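Local coordinates for methanol--corrinoid protein co-methyltransferase (Methanosarcina barkeri, PDB 2I2X) that transfers the methyl group of methanol to the cob(I)amide carried by its partner corrinoid protein, using a zinc-containing active site in methanogenesis, at residues A246-Y258 and Y271-M284. Numbering follows the deposited sequence.
Sequences ARAISAPRSLVAY and YENIIVKAITGMPM
Glu272 points its side chain at the helix of 246-258 and shares its carboxylate among three donors. OE1 takes the Ser254 hydroxyl on its anti lone pair (OG to OE1 2.7 Å), and also accepts from the backbone N of Asp219. OE2 forms a salt bridge with Arg247 NH1 at 3.2 Å, bent to 140° at the hydrogen. Serine suits its place because a short hydroxyl lets the acid lie close to the helix; Arg253 NH1 in turn donates to Ser254 OG. Bends at chi2 and chi3 curl Arg247 back, laying one guanidinium face over Tyr271 CB, while NH2 donates a hydrogen bond to Asn224 OD1.

Apolar packing lies beside this cluster and continues along the helices. Small Ala251 lets the helices approach, its CB 3.6 Å from Ile275 CG2; Leu255 CD1 lies 3.5 Å from Thr280 CG2, and Val276 CG1 meets Tyr258 CE2 at 3.6 Å.

The Tyr258 ring also gathers two flexible thioethers. Met284 CE sits over a face in a CH-pi contact, 4.2 Å from the centroid, whereas Met282 SD approaches obliquely. At the phenol end, a water links OH to Asn273 OD1.

Two helices whose axes come within 8.7 Å and cross at -49° thus pack on the outside of a TIM barrel; the second, which follows the zinc ligand Cys269, leads into strand 285-287.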
loop_
_atom_site.group_PDB
_atom_site.type_symbol
_atom_site.label_atom_id
_atom_site.label_comp_id
_atom_site.label_asym_id
_atom_site.label_seq_id
_atom_site.Cartn_x
_atom_site.Cartn_y
_atom_site.Cartn_z
ATOM N N ALA A 246 -16.504 -21.498 -11.354
ATOM C CA ALA A 246 -15.093 -21.912 -11.365
ATOM C C ALA A 246 -14.552 -22.003 -9.940
ATOM O O ALA A 246 -13.858 -22.961 -9.619
ATOM C CB ALA A 246 -14.223 -20.992 -12.231
ATOM N N ARG A 247 -14.924 -21.054 -9.079
ATOM C CA ARG A 247 -14.493 -21.089 -7.679
ATOM C C ARG A 247 -15.002 -22.285 -6.894
ATOM O O ARG A 247 -14.251 -22.902 -6.125
ATOM C CB ARG A 247 -14.890 -19.818 -6.935
ATOM C CG ARG A 247 -14.359 -19.782 -5.516
ATOM C CD ARG A 247 -12.858 -19.546 -5.476
ATOM N NE ARG A 247 -12.508 -18.226 -6.021
ATOM C CZ ARG A 247 -11.270 -17.832 -6.318
ATOM N NH1 ARG A 247 -10.241 -18.651 -6.098
ATOM N NH2 ARG A 247 -11.068 -16.616 -6.836
ATOM N N ALA A 248 -16.277 -22.588 -7.065
ATOM C CA ALA A 248 -16.888 -23.711 -6.393
ATOM C C ALA A 248 -16.186 -25.034 -6.737
ATOM O O ALA A 248 -15.898 -25.829 -5.856
ATOM C CB ALA A 248 -18.372 -23.767 -6.733
ATOM N N ILE A 249 -15.882 -25.241 -8.015
ATOM C CA ILE A 249 -15.170 -26.450 -8.497
ATOM C C ILE A 249 -13.735 -26.538 -7.967
ATOM O O ILE A 249 -13.175 -27.654 -7.838
ATOM C CB ILE A 249 -15.167 -26.485 -10.068
ATOM C CG1 ILE A 249 -16.606 -26.261 -10.578
ATOM C CG2 ILE A 249 -14.519 -27.760 -10.605
ATOM C CD1 ILE A 249 -16.865 -26.501 -12.093
ATOM N N SER A 250 -13.138 -25.374 -7.658
ATOM C CA SER A 250 -11.727 -25.341 -7.247
ATOM C C SER A 250 -11.623 -25.903 -5.861
ATOM O O SER A 250 -10.591 -26.467 -5.486
ATOM C CB SER A 250 -11.154 -23.925 -7.274
ATOM O OG SER A 250 -11.723 -23.115 -6.244
ATOM N N ALA A 251 -12.706 -25.761 -5.098
ATOM C CA ALA A 251 -12.726 -26.244 -3.711
ATOM C C ALA A 251 -12.326 -27.737 -3.567
ATOM O O ALA A 251 -11.378 -28.037 -2.842
ATOM C CB ALA A 251 -14.074 -25.950 -3.050
ATOM N N PRO A 252 -13.040 -28.673 -4.241
ATOM C CA PRO A 252 -12.567 -30.092 -4.152
ATOM C C PRO A 252 -11.239 -30.373 -4.856
ATOM O O PRO A 252 -10.515 -31.282 -4.453
ATOM C CB PRO A 252 -13.706 -30.912 -4.773
ATOM C CG PRO A 252 -14.478 -29.930 -5.609
ATOM C CD PRO A 252 -14.281 -28.536 -5.028
ATOM N N ARG A 253 -10.900 -29.609 -5.889
ATOM C CA ARG A 253 -9.550 -29.711 -6.430
ATOM C C ARG A 253 -8.494 -29.394 -5.349
ATOM O O ARG A 253 -7.579 -30.196 -5.119
ATOM C CB ARG A 253 -9.362 -28.818 -7.659
ATOM C CG ARG A 253 -7.875 -28.704 -8.159
ATOM C CD ARG A 253 -7.113 -27.566 -7.429
ATOM N NE ARG A 253 -5.828 -27.230 -8.039
ATOM C CZ ARG A 253 -4.853 -26.553 -7.426
ATOM N NH1 ARG A 253 -5.004 -26.169 -6.170
ATOM N NH2 ARG A 253 -3.707 -26.293 -8.070
ATOM N N SER A 254 -8.640 -28.250 -4.669
ATOM C CA SER A 254 -7.633 -27.829 -3.697
ATOM C C SER A 254 -7.683 -28.705 -2.449
ATOM O O SER A 254 -6.664 -28.925 -1.804
ATOM C CB SER A 254 -7.771 -26.345 -3.355
ATOM O OG SER A 254 -7.473 -25.537 -4.501
ATOM N N LEU A 255 -8.860 -29.237 -2.143
ATOM C CA LEU A 255 -9.011 -30.170 -1.041
ATOM C C LEU A 255 -8.045 -31.368 -1.101
ATOM O O LEU A 255 -7.671 -31.912 -0.065
ATOM C CB LEU A 255 -10.459 -30.646 -0.965
ATOM C CG LEU A 255 -10.792 -31.716 0.079
ATOM C CD1 LEU A 255 -10.662 -31.184 1.485
ATOM C CD2 LEU A 255 -12.188 -32.295 -0.123
ATOM N N VAL A 256 -7.636 -31.763 -2.311
ATOM C CA VAL A 256 -6.782 -32.937 -2.521
ATOM C C VAL A 256 -5.441 -32.868 -1.771
ATOM O O VAL A 256 -4.989 -33.875 -1.202
ATOM C CB VAL A 256 -6.549 -33.253 -4.060
ATOM C CG1 VAL A 256 -5.540 -34.348 -4.245
ATOM C CG2 VAL A 256 -7.849 -33.630 -4.758
ATOM N N ALA A 257 -4.812 -31.693 -1.770
ATOM C CA ALA A 257 -3.578 -31.476 -1.023
ATOM C C ALA A 257 -3.664 -32.039 0.410
ATOM O O ALA A 257 -2.739 -32.711 0.896
ATOM C CB ALA A 257 -3.248 -29.998 -1.007
ATOM N N TYR A 258 -4.795 -31.781 1.061
ATOM C CA TYR A 258 -4.996 -32.152 2.467
ATOM C C TYR A 258 -5.284 -33.653 2.574
ATOM O O TYR A 258 -4.715 -34.358 3.422
ATOM C CB TYR A 258 -6.075 -31.234 3.105
ATOM C CG TYR A 258 -5.686 -29.789 2.824
ATOM C CD1 TYR A 258 -4.652 -29.156 3.552
ATOM C CD2 TYR A 258 -6.231 -29.113 1.738
ATOM C CE1 TYR A 258 -4.226 -27.869 3.223
ATOM C CE2 TYR A 258 -5.813 -27.853 1.409
ATOM C CZ TYR A 258 -4.819 -27.227 2.150
ATOM O OH TYR A 258 -4.441 -25.948 1.779
ATOM N N TYR A 271 -8.810 -18.455 -2.441
ATOM C CA TYR A 271 -10.050 -17.961 -1.900
ATOM C C TYR A 271 -11.027 -19.075 -1.555
ATOM O O TYR A 271 -11.875 -18.898 -0.676
ATOM C CB TYR A 271 -10.685 -17.026 -2.890
ATOM C CG TYR A 271 -10.032 -15.657 -3.003
ATOM C CD1 TYR A 271 -8.923 -15.467 -3.810
ATOM C CD2 TYR A 271 -10.575 -14.543 -2.351
ATOM C CE1 TYR A 271 -8.360 -14.220 -3.968
ATOM C CE2 TYR A 271 -10.005 -13.290 -2.487
ATOM C CZ TYR A 271 -8.893 -13.131 -3.310
ATOM O OH TYR A 271 -8.306 -11.880 -3.498
ATOM N N GLU A 272 -10.935 -20.206 -2.266
ATOM C CA GLU A 272 -11.762 -21.354 -1.977
ATOM C C GLU A 272 -11.397 -22.013 -0.636
ATOM O O GLU A 272 -12.091 -22.940 -0.189
ATOM C CB GLU A 272 -11.672 -22.383 -3.119
ATOM C CG GLU A 272 -10.304 -23.135 -3.286
ATOM C CD GLU A 272 -9.237 -22.317 -4.011
ATOM O OE1 GLU A 272 -8.205 -22.932 -4.406
ATOM O OE2 GLU A 272 -9.415 -21.071 -4.169
ATOM N N ASN A 273 -10.305 -21.549 -0.001
ATOM C CA ASN A 273 -9.873 -22.089 1.302
ATOM C C ASN A 273 -10.971 -22.051 2.360
ATOM O O ASN A 273 -10.964 -22.863 3.311
ATOM C CB ASN A 273 -8.624 -21.387 1.836
ATOM C CG ASN A 273 -7.369 -21.736 1.056
ATOM O OD1 ASN A 273 -7.345 -22.685 0.259
ATOM N ND2 ASN A 273 -6.315 -20.936 1.252
ATOM N N ILE A 274 -11.919 -21.128 2.211
ATOM C CA ILE A 274 -13.006 -21.092 3.190
ATOM C C ILE A 274 -13.818 -22.424 3.127
ATOM O O ILE A 274 -14.144 -23.043 4.163
ATOM C CB ILE A 274 -13.888 -19.817 3.068
ATOM C CG1 ILE A 274 -15.038 -19.833 4.078
ATOM C CG2 ILE A 274 -14.445 -19.653 1.627
ATOM C CD1 ILE A 274 -14.645 -19.769 5.507
ATOM N N ILE A 275 -14.136 -22.861 1.911
ATOM C CA ILE A 275 -14.769 -24.167 1.752
ATOM C C ILE A 275 -13.864 -25.263 2.322
ATOM O O ILE A 275 -14.335 -26.115 3.030
ATOM C CB ILE A 275 -15.118 -24.437 0.290
ATOM C CG1 ILE A 275 -16.102 -23.387 -0.209
ATOM C CG2 ILE A 275 -15.742 -25.800 0.142
ATOM C CD1 ILE A 275 -16.086 -23.197 -1.694
ATOM N N VAL A 276 -12.567 -25.202 2.049
ATOM C CA VAL A 276 -11.625 -26.245 2.457
ATOM C C VAL A 276 -11.501 -26.371 3.972
ATOM O O VAL A 276 -11.416 -27.491 4.514
ATOM C CB VAL A 276 -10.227 -26.030 1.784
ATOM C CG1 VAL A 276 -9.197 -26.998 2.326
ATOM C CG2 VAL A 276 -10.325 -26.184 0.260
ATOM N N LYS A 277 -11.521 -25.213 4.647
ATOM C CA LYS A 277 -11.482 -25.132 6.097
ATOM C C LYS A 277 -12.700 -25.788 6.687
ATOM O O LYS A 277 -12.566 -26.572 7.628
ATOM C CB LYS A 277 -11.386 -23.683 6.589
ATOM C CG LYS A 277 -11.258 -23.593 8.109
ATOM C CD LYS A 277 -10.812 -22.241 8.579
ATOM C CE LYS A 277 -10.601 -22.176 10.107
ATOM N NZ LYS A 277 -10.115 -20.820 10.466
ATOM N N ALA A 278 -13.879 -25.459 6.163
ATOM C CA ALA A 278 -15.126 -26.104 6.610
ATOM C C ALA A 278 -15.072 -27.642 6.526
ATOM O O ALA A 278 -15.558 -28.330 7.420
ATOM C CB ALA A 278 -16.331 -25.576 5.824
ATOM N N ILE A 279 -14.476 -28.187 5.467
ATOM C CA ILE A 279 -14.342 -29.611 5.365
ATOM C C ILE A 279 -13.267 -30.146 6.316
ATOM O O ILE A 279 -13.527 -31.060 7.102
ATOM C CB ILE A 279 -14.035 -30.039 3.902
ATOM C CG1 ILE A 279 -15.209 -29.702 2.983
ATOM C CG2 ILE A 279 -13.734 -31.509 3.820
ATOM C CD1 ILE A 279 -14.861 -29.787 1.526
ATOM N N THR A 280 -12.067 -29.572 6.244
ATOM C CA THR A 280 -10.891 -30.163 6.889
ATOM C C THR A 280 -10.649 -29.762 8.346
ATOM O O THR A 280 -9.967 -30.500 9.086
ATOM C CB THR A 280 -9.592 -29.807 6.134
ATOM O OG1 THR A 280 -9.401 -28.394 6.172
ATOM C CG2 THR A 280 -9.637 -30.258 4.674
ATOM N N GLY A 281 -11.144 -28.591 8.752
ATOM C CA GLY A 281 -10.842 -28.077 10.094
ATOM C C GLY A 281 -9.399 -27.636 10.210
ATOM O O GLY A 281 -8.876 -27.470 11.318
ATOM N N MET A 282 -8.758 -27.445 9.056
ATOM C CA MET A 282 -7.364 -27.033 8.976
ATOM C C MET A 282 -7.265 -25.523 8.746
ATOM O O MET A 282 -8.209 -24.917 8.177
ATOM C CB MET A 282 -6.658 -27.772 7.850
ATOM C CG MET A 282 -6.282 -29.180 8.245
ATOM S SD MET A 282 -5.847 -30.189 6.827
ATOM C CE MET A 282 -5.467 -31.738 7.611
ATOM N N PRO A 283 -6.152 -24.908 9.197
ATOM C CA PRO A 283 -6.011 -23.483 9.075
ATOM C C PRO A 283 -5.705 -23.037 7.645
ATOM O O PRO A 283 -5.112 -23.809 6.871
ATOM C CB PRO A 283 -4.829 -23.179 10.011
ATOM C CG PRO A 283 -3.998 -24.362 9.877
ATOM C CD PRO A 283 -4.996 -25.488 9.894
ATOM N N MET A 284 -6.078 -21.787 7.321
ATOM C CA MET A 284 -5.917 -21.251 5.965
ATOM C C MET A 284 -5.495 -19.781 6.001
ATOM O O MET A 284 -5.981 -19.006 6.816
ATOM C CB MET A 284 -7.215 -21.361 5.183
ATOM C CG MET A 284 -7.775 -22.771 5.064
ATOM S SD MET A 284 -6.834 -23.845 3.935
ATOM C CE MET A 284 -6.984 -25.414 4.805
HETATM O O HOH W 1 -5.519 -24.322 -0.346
#